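Side-chain contacts in benzyl alcohol dehydrogenase (Acinetobacter calcoaceticus, PDB 1F8F), which catalyses the NAD-dependent oxidation of benzyl alcohol, and probably related aromatic alcohols, to the corresponding aldehydes: residues V88-Y93 against K323-L328; S205-A210 against L234-V239; H238-K243 against V248-E253. All coordinates share one frame; numbering follows the deposited sequence.

From the N terminus, the chain passes V88-Y93, at the end of strand 86-89, and meets K323-L328 of helix 321-333 some 230 residues later. Contact 1 closes a long loop, into which the nucleotide-binding fold is inserted, and packs a helix that follows the last Rossmann strand, 310-313, back against catalytic-domain strand 86-89. Contacts 2 and 3 fall within that loop. Contact 2 closes a short one, from helix 201-213 to the turn entering strand 238-241. Contact 3 starts on that strand, sharing H238 and V239 with contact 2, and closes a tight loop where helix 247-254 folds back on it. Its centre is about 15 Å from that of contact 2 and 34 Å from that of contact 1.

Contact 1: V88-Y93 against K323-L328; sequences VLSYGY and KFIPEL
Rings stay out of the meeting of V88 and S90 with I325; one flat group close by is F324, one residue back on the helix. One face of the F324 ring is covered by L328, whose CG stands 4.0 Å above the plane and is displaced toward the rim. At the ring edge, in plane, lies the carboxylate oxygen OE1 of E327, 3.5 Å from F324 CD1, where the slightly positive ring hydrogens would probably suit a carboxylate. Of 323-328, I325 alone touches 88-93. Its chain is nearly straight from CA to CD1 (chi2 164°), so the terminal methyl is carried well out from the helix. There CD1 meets two groups at roughly a right angle to each other: V88 CG1 at 4.2 Å and S90 OG at 4.3 Å. V88 turns CG1 anti to its backbone N (chi1 169°), bringing that methyl to the S90 side. The V88 and I325 contact is loose van der Waals packing of methyl on methyl. The S90 hydroxyl merely borders CD1; its hydrogen bond is to the side-chain amide NE2 of Q176, which satisfies a buried polar atom. Next to I325 the helix is kinked at P326, whose N cannot donate to the preceding turn, but L328 N still bonds to F324 O at 3.0 Å. The packing is buried, and the S90 side chain lies about 10 Å from both a zinc ion and NAD. Helix 321-333 here rests against the ends of antiparallel strands 86-89 and 156-159, with V157 touching I325 and P326, while helix 174-186 approaches through Q176, A179 and N184.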
loop_
_atom_site.group_PDB
_atom_site.type_symbol
_atom_site.label_atom_id
_atom_site.label_comp_id
_atom_site.label_asym_id
_atom_site.label_seq_id
_atom_site.Cartn_x
_atom_site.Cartn_y
_atom_site.Cartn_z
ATOM N N VAL A 88 -22.582 13.149 17.034
ATOM C CA VAL A 88 -22.120 14.072 15.969
ATOM C C VAL A 88 -22.751 13.627 14.653
ATOM O O VAL A 88 -22.825 12.408 14.417
ATOM C CB VAL A 88 -20.583 14.108 15.969
ATOM C CG1 VAL A 88 -20.146 14.851 14.687
ATOM C CG2 VAL A 88 -20.013 14.851 17.181
ATOM N N LEU A 89 -23.417 14.368 13.843
ATOM C CA LEU A 89 -24.124 13.980 12.645
ATOM C C LEU A 89 -23.239 14.384 11.453
ATOM O O LEU A 89 -22.939 15.543 11.218
ATOM C CB LEU A 89 -25.369 14.858 12.463
ATOM C CG LEU A 89 -26.270 14.988 13.686
ATOM C CD1 LEU A 89 -27.647 15.544 13.267
ATOM C CD2 LEU A 89 -26.507 13.621 14.353
ATOM N N SER A 90 -22.778 13.382 10.752
ATOM C CA SER A 90 -21.855 13.433 9.657
ATOM C C SER A 90 -22.621 13.400 8.338
ATOM O O SER A 90 -23.855 13.452 8.372
ATOM C CB SER A 90 -20.875 12.240 9.741
ATOM O OG SER A 90 -19.761 12.308 8.888
ATOM N N TYR A 91 -21.955 13.347 7.190
ATOM C CA TYR A 91 -22.633 13.307 5.916
ATOM C C TYR A 91 -23.434 12.001 5.740
ATOM O O TYR A 91 -23.479 11.091 6.531
ATOM C CB TYR A 91 -21.683 13.485 4.754
ATOM C CG TYR A 91 -20.554 12.448 4.711
ATOM C CD1 TYR A 91 -20.671 11.282 3.951
ATOM C CD2 TYR A 91 -19.358 12.683 5.370
ATOM C CE1 TYR A 91 -19.654 10.331 3.923
ATOM C CE2 TYR A 91 -18.325 11.770 5.356
ATOM C CZ TYR A 91 -18.472 10.621 4.593
ATOM O OH TYR A 91 -17.446 9.706 4.592
ATOM N N GLY A 92 -24.144 11.937 4.620
ATOM C CA GLY A 92 -25.053 10.941 4.151
ATOM C C GLY A 92 -24.583 9.919 3.136
ATOM O O GLY A 92 -24.161 10.169 2.020
ATOM N N TYR A 93 -24.605 8.634 3.586
ATOM C CA TYR A 93 -24.201 7.489 2.772
ATOM C C TYR A 93 -25.154 6.299 2.849
ATOM O O TYR A 93 -25.887 6.079 3.812
ATOM C CB TYR A 93 -22.759 7.076 3.017
ATOM C CG TYR A 93 -22.400 6.501 4.364
ATOM C CD1 TYR A 93 -22.356 7.337 5.484
ATOM C CD2 TYR A 93 -22.096 5.163 4.565
ATOM C CE1 TYR A 93 -22.036 6.895 6.749
ATOM C CE2 TYR A 93 -21.762 4.681 5.822
ATOM C CZ TYR A 93 -21.743 5.551 6.890
ATOM O OH TYR A 93 -21.423 5.065 8.152
ATOM N N LYS A 323 -15.388 5.473 12.548
ATOM C CA LYS A 323 -14.080 5.188 13.062
ATOM C C LYS A 323 -13.234 6.440 13.347
ATOM O O LYS A 323 -12.696 6.600 14.433
ATOM C CB LYS A 323 -13.271 4.322 12.063
ATOM C CG LYS A 323 -12.036 3.731 12.712
ATOM C CD LYS A 323 -11.002 3.251 11.672
ATOM C CE LYS A 323 -9.861 2.551 12.443
ATOM N NZ LYS A 323 -8.866 2.006 11.498
ATOM N N PHE A 324 -13.072 7.346 12.388
ATOM C CA PHE A 324 -12.261 8.547 12.452
ATOM C C PHE A 324 -12.728 9.636 13.417
ATOM O O PHE A 324 -11.863 10.300 14.025
ATOM C CB PHE A 324 -12.108 9.145 11.022
ATOM C CG PHE A 324 -10.953 10.113 10.890
ATOM C CD1 PHE A 324 -9.673 9.799 11.306
ATOM C CD2 PHE A 324 -11.121 11.387 10.346
ATOM C CE1 PHE A 324 -8.616 10.700 11.179
ATOM C CE2 PHE A 324 -10.085 12.271 10.198
ATOM C CZ PHE A 324 -8.794 11.945 10.612
ATOM N N ILE A 325 -14.036 9.910 13.509
ATOM C CA ILE A 325 -14.540 10.969 14.382
ATOM C C ILE A 325 -14.138 10.734 15.820
ATOM O O ILE A 325 -13.566 11.638 16.432
ATOM C CB ILE A 325 -16.018 11.329 14.219
ATOM C CG1 ILE A 325 -16.124 12.286 12.995
ATOM C CG2 ILE A 325 -16.639 12.027 15.448
ATOM C CD1 ILE A 325 -17.584 12.329 12.595
ATOM N N PRO A 326 -14.428 9.565 16.381
ATOM C CA PRO A 326 -13.942 9.251 17.719
ATOM C C PRO A 326 -12.425 9.339 17.810
ATOM O O PRO A 326 -11.922 9.682 18.898
ATOM C CB PRO A 326 -14.478 7.833 18.012
ATOM C CG PRO A 326 -15.590 7.672 17.025
ATOM C CD PRO A 326 -15.247 8.485 15.807
ATOM N N GLU A 327 -11.625 9.019 16.770
ATOM C CA GLU A 327 -10.188 9.145 16.889
ATOM C C GLU A 327 -9.804 10.632 17.070
ATOM O O GLU A 327 -8.972 10.990 17.913
ATOM C CB GLU A 327 -9.402 8.520 15.721
ATOM C CG GLU A 327 -9.373 6.997 15.687
ATOM C CD GLU A 327 -8.975 6.410 14.364
ATOM O OE1 GLU A 327 -8.843 7.041 13.304
ATOM O OE2 GLU A 327 -8.749 5.174 14.320
ATOM N N LEU A 328 -10.450 11.537 16.316
ATOM C CA LEU A 328 -10.151 12.956 16.528
ATOM C C LEU A 328 -10.550 13.411 17.939
ATOM O O LEU A 328 -9.805 14.169 18.536
ATOM C CB LEU A 328 -10.807 13.831 15.477
ATOM C CG LEU A 328 -10.394 13.552 14.011
ATOM C CD1 LEU A 328 -11.228 14.475 13.128
ATOM C CD2 LEU A 328 -8.896 13.644 13.792
#

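Contact 2: S205-A210 against L234-V239; sequences SALLAA and LGATHV
L207 straddles the turn after helix 225-234 with its two methyls, and its closer one, CD1, packs on A236 CB at 3.7 Å and on A236 CA at 4.0 Å. The other, CD2, reaches L234 CB at 4.2 Å. CG lies anti to the L207 backbone N (chi1 175°), which swings the fork out toward the turn. One residue on, L208 sends CD2 to L234 CB, 3.9 Å away, the two leucine side chains lying at a slant to one another. These four residues form the dense, buried part. Past A236 the chain moves off from helix 201-213: T237, H238 and V239 are partly exposed and touch nothing of 205-210. On this side T237 OG1 and H238 ND1 are joined by a 2.7 Å hydrogen bond, and OG1 also accepts from the backbone N of I218 on strand 217-222. Between L234 and A236, G235 (phi 113°) makes the Schellman motif that ends the helix and directs the chain toward strand 238-241. Across the segments the chemistry is apolar throughout, so burial and dispersion account for the contact. The polar backbone is met from elsewhere: L234 O accepts from K211 NZ and A236 O from K232 NZ. Positive charge near the C-terminal end of a helix is probably favourable for its dipole.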
loop_
_atom_site.group_PDB
_atom_site.type_symbol
_atom_site.label_atom_id
_atom_site.label_comp_id
_atom_site.label_asym_id
_atom_site.label_seq_id
_atom_site.Cartn_x
_atom_site.Cartn_y
_atom_site.Cartn_z
ATOM N N SER A 205 -7.167 22.708 10.138
ATOM C CA SER A 205 -7.389 21.366 10.643
ATOM C C SER A 205 -6.303 20.429 10.092
ATOM O O SER A 205 -5.654 19.644 10.808
ATOM C CB SER A 205 -8.782 20.824 10.307
ATOM O OG SER A 205 -9.841 21.521 10.930
ATOM N N ALA A 206 -5.990 20.546 8.826
ATOM C CA ALA A 206 -4.954 19.733 8.154
ATOM C C ALA A 206 -3.589 20.029 8.735
ATOM O O ALA A 206 -2.757 19.123 8.790
ATOM C CB ALA A 206 -4.950 20.003 6.628
ATOM N N LEU A 207 -3.370 21.346 9.024
ATOM C CA LEU A 207 -2.070 21.707 9.594
ATOM C C LEU A 207 -1.895 21.021 10.968
ATOM O O LEU A 207 -0.842 20.445 11.200
ATOM C CB LEU A 207 -1.879 23.211 9.723
ATOM C CG LEU A 207 -0.566 23.601 10.430
ATOM C CD1 LEU A 207 0.065 24.700 9.594
ATOM C CD2 LEU A 207 -0.816 23.951 11.889
ATOM N N LEU A 208 -2.907 21.062 11.825
ATOM C CA LEU A 208 -2.901 20.392 13.112
ATOM C C LEU A 208 -2.704 18.866 12.946
ATOM O O LEU A 208 -1.931 18.247 13.678
ATOM C CB LEU A 208 -4.186 20.625 13.935
ATOM C CG LEU A 208 -4.442 22.040 14.475
ATOM C CD1 LEU A 208 -5.704 22.071 15.324
ATOM C CD2 LEU A 208 -3.268 22.547 15.302
ATOM N N ALA A 209 -3.251 18.202 11.956
ATOM C CA ALA A 209 -3.079 16.783 11.700
ATOM C C ALA A 209 -1.702 16.426 11.176
ATOM O O ALA A 209 -1.236 15.340 11.501
ATOM C CB ALA A 209 -4.139 16.247 10.727
ATOM N N ALA A 210 -1.025 17.284 10.408
ATOM C CA ALA A 210 0.327 17.013 9.925
ATOM C C ALA A 210 1.294 17.102 11.128
ATOM O O ALA A 210 2.331 16.439 11.178
ATOM C CB ALA A 210 0.776 18.064 8.922
ATOM N N LEU A 234 -0.426 28.021 15.924
ATOM C CA LEU A 234 -0.840 26.624 15.993
ATOM C C LEU A 234 0.354 25.715 15.719
ATOM O O LEU A 234 0.248 24.506 15.945
ATOM C CB LEU A 234 -2.082 26.290 15.144
ATOM C CG LEU A 234 -3.367 27.055 15.462
ATOM C CD1 LEU A 234 -4.514 26.929 14.466
ATOM C CD2 LEU A 234 -4.002 26.612 16.766
ATOM N N GLY A 235 1.498 26.234 15.278
ATOM C CA GLY A 235 2.692 25.450 15.043
ATOM C C GLY A 235 3.148 25.303 13.590
ATOM O O GLY A 235 3.875 24.345 13.197
ATOM N N ALA A 236 2.785 26.293 12.749
ATOM C CA ALA A 236 3.311 26.258 11.370
ATOM C C ALA A 236 4.794 26.659 11.531
ATOM O O ALA A 236 5.010 27.574 12.361
ATOM C CB ALA A 236 2.647 27.231 10.429
ATOM N N THR A 237 5.693 25.944 10.873
ATOM C CA THR A 237 7.094 26.309 10.963
ATOM C C THR A 237 7.307 27.561 10.081
ATOM O O THR A 237 8.218 28.302 10.403
ATOM C CB THR A 237 8.108 25.282 10.419
ATOM O OG1 THR A 237 7.764 24.993 9.043
ATOM C CG2 THR A 237 8.203 24.006 11.252
ATOM N N HIS A 238 6.603 27.753 8.994
ATOM C CA HIS A 238 6.722 28.793 8.028
ATOM C C HIS A 238 5.337 29.238 7.551
ATOM O O HIS A 238 4.445 28.380 7.463
ATOM C CB HIS A 238 7.486 28.431 6.721
ATOM C CG HIS A 238 8.878 27.976 6.974
ATOM N ND1 HIS A 238 9.168 26.730 7.520
ATOM C CD2 HIS A 238 10.060 28.629 6.811
ATOM C CE1 HIS A 238 10.486 26.632 7.668
ATOM N NE2 HIS A 238 11.055 27.789 7.272
ATOM N N VAL A 239 5.185 30.573 7.411
ATOM C CA VAL A 239 3.963 31.172 6.906
ATOM C C VAL A 239 4.325 32.031 5.703
ATOM O O VAL A 239 5.438 32.558 5.657
ATOM C CB VAL A 239 3.187 31.986 7.955
ATOM C CG1 VAL A 239 2.573 31.016 8.980
ATOM C CG2 VAL A 239 3.998 33.098 8.621
#

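Contact 3: H238-K243 against V248-E253; sequences HVINSK and VAAIKE
Just past I240, which packs on A250 and I251, the side chain of N241 is held at both ends. Its OD1 accepts from the backbone N of K243 at 3.1 Å; the N-H points at it at 154° and approaches in the carbonyl plane, on a lone pair, at 143° to the C=O. This closes an Asx turn where strand 238-241 ends. The amide end, ND2, bonds to E225 OE1, so the flat group is fixed in rotation, while the backbone N of N241 is paired with Q245 OE1. The contact proper is apolar. I240 CD1 sits 3.8 Å from A250 CB and 4.0 Å from I251 CG1, resting on both residues, and I240 CG1 adds a looser approach to A250 CB at 4.2 Å. The I240 chain is extended (chi2 157°), which brings its end methyl to the helix; I251 lies across it at about a right angle and carries on inward to V195 and W197 of strand 193-197. P247 and I219 also touch I240. S242, the middle residue of the turn, touches the bound NAD. Strand 238-241 is the outermost parallel strand on its side of the sheet, and helix 247-254 leads back across to strand 259-264 beyond the central strand 193-197: the beta-alpha-beta crossover linking the two halves of a Rossmann fold.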
loop_
_atom_site.group_PDB
_atom_site.type_symbol
_atom_site.label_atom_id
_atom_site.label_comp_id
_atom_site.label_asym_id
_atom_site.label_seq_id
_atom_site.Cartn_x
_atom_site.Cartn_y
_atom_site.Cartn_z
ATOM N N HIS A 238 6.603 27.753 8.994
ATOM C CA HIS A 238 6.722 28.793 8.028
ATOM C C HIS A 238 5.337 29.238 7.551
ATOM O O HIS A 238 4.445 28.380 7.463
ATOM C CB HIS A 238 7.486 28.431 6.721
ATOM C CG HIS A 238 8.878 27.976 6.974
ATOM N ND1 HIS A 238 9.168 26.730 7.520
ATOM C CD2 HIS A 238 10.060 28.629 6.811
ATOM C CE1 HIS A 238 10.486 26.632 7.668
ATOM N NE2 HIS A 238 11.055 27.789 7.272
ATOM N N VAL A 239 5.185 30.573 7.411
ATOM C CA VAL A 239 3.963 31.172 6.906
ATOM C C VAL A 239 4.325 32.031 5.703
ATOM O O VAL A 239 5.438 32.558 5.657
ATOM C CB VAL A 239 3.187 31.986 7.955
ATOM C CG1 VAL A 239 2.573 31.016 8.980
ATOM C CG2 VAL A 239 3.998 33.098 8.621
ATOM N N ILE A 240 3.492 32.173 4.673
ATOM C CA ILE A 240 3.712 32.916 3.454
ATOM C C ILE A 240 2.451 33.670 2.996
ATOM O O ILE A 240 1.360 33.094 2.830
ATOM C CB ILE A 240 4.077 31.952 2.276
ATOM C CG1 ILE A 240 5.493 31.401 2.349
ATOM C CG2 ILE A 240 3.907 32.559 0.898
ATOM C CD1 ILE A 240 5.657 30.113 1.578
ATOM N N ASN A 241 2.595 34.942 2.692
ATOM C CA ASN A 241 1.499 35.768 2.155
ATOM C C ASN A 241 1.568 35.738 0.642
ATOM O O ASN A 241 2.438 36.373 0.059
ATOM C CB ASN A 241 1.597 37.180 2.726
ATOM C CG ASN A 241 0.407 38.089 2.495
ATOM O OD1 ASN A 241 -0.198 38.112 1.414
ATOM N ND2 ASN A 241 0.024 38.877 3.491
ATOM N N SER A 242 0.670 35.056 -0.070
ATOM C CA SER A 242 0.699 34.951 -1.505
ATOM C C SER A 242 0.212 36.184 -2.262
ATOM O O SER A 242 -0.024 36.042 -3.472
ATOM C CB SER A 242 -0.108 33.787 -2.068
ATOM O OG SER A 242 -1.481 34.114 -2.260
ATOM N N LYS A 243 0.048 37.331 -1.613
ATOM C CA LYS A 243 -0.297 38.572 -2.275
ATOM C C LYS A 243 0.985 39.376 -2.477
ATOM O O LYS A 243 1.208 39.972 -3.512
ATOM C CB LYS A 243 -1.332 39.375 -1.490
ATOM C CG LYS A 243 -1.926 40.496 -2.345
ATOM C CD LYS A 243 -3.308 40.894 -1.851
ATOM C CE LYS A 243 -4.389 39.981 -2.460
ATOM N NZ LYS A 243 -5.657 40.267 -1.705
ATOM N N VAL A 248 5.523 29.810 -4.824
ATOM C CA VAL A 248 6.244 28.669 -5.373
ATOM C C VAL A 248 7.730 28.669 -5.028
ATOM O O VAL A 248 8.407 27.689 -4.604
ATOM C CB VAL A 248 5.956 28.570 -6.866
ATOM C CG1 VAL A 248 6.574 27.332 -7.521
ATOM C CG2 VAL A 248 4.431 28.492 -7.100
ATOM N N ALA A 249 8.320 29.851 -5.265
ATOM C CA ALA A 249 9.735 30.074 -5.084
ATOM C C ALA A 249 10.043 29.959 -3.581
ATOM O O ALA A 249 11.040 29.327 -3.283
ATOM C CB ALA A 249 10.147 31.454 -5.574
ATOM N N ALA A 250 9.155 30.550 -2.773
ATOM C CA ALA A 250 9.419 30.431 -1.338
ATOM C C ALA A 250 9.334 28.953 -0.953
ATOM O O ALA A 250 10.272 28.415 -0.361
ATOM C CB ALA A 250 8.506 31.368 -0.555
ATOM N N ILE A 251 8.260 28.243 -1.247
ATOM C CA ILE A 251 8.166 26.811 -0.892
ATOM C C ILE A 251 9.362 26.071 -1.428
ATOM O O ILE A 251 9.925 25.291 -0.651
ATOM C CB ILE A 251 6.852 26.156 -1.403
ATOM C CG1 ILE A 251 5.657 26.842 -0.788
ATOM C CG2 ILE A 251 6.844 24.654 -1.070
ATOM C CD1 ILE A 251 4.270 26.658 -1.258
ATOM N N LYS A 252 9.849 26.232 -2.656
ATOM C CA LYS A 252 10.990 25.447 -3.142
ATOM C C LYS A 252 12.290 25.694 -2.402
ATOM O O LYS A 252 13.052 24.728 -2.085
ATOM C CB LYS A 252 11.181 25.709 -4.642
ATOM C CG LYS A 252 10.475 24.740 -5.595
ATOM C CD LYS A 252 10.321 25.379 -6.965
ATOM C CE LYS A 252 9.530 24.522 -7.922
ATOM N NZ LYS A 252 10.385 23.709 -8.850
ATOM N N GLU A 253 12.539 26.987 -2.041
ATOM C CA GLU A 253 13.794 27.243 -1.268
ATOM C C GLU A 253 13.715 26.691 0.140
ATOM O O GLU A 253 14.698 26.137 0.652
ATOM C CB GLU A 253 14.199 28.714 -1.329
ATOM C CG GLU A 253 13.283 29.767 -0.740
ATOM C CD GLU A 253 13.237 31.165 -1.340
ATOM O OE1 GLU A 253 13.920 31.508 -2.329
ATOM O OE2 GLU A 253 12.505 32.086 -0.860
#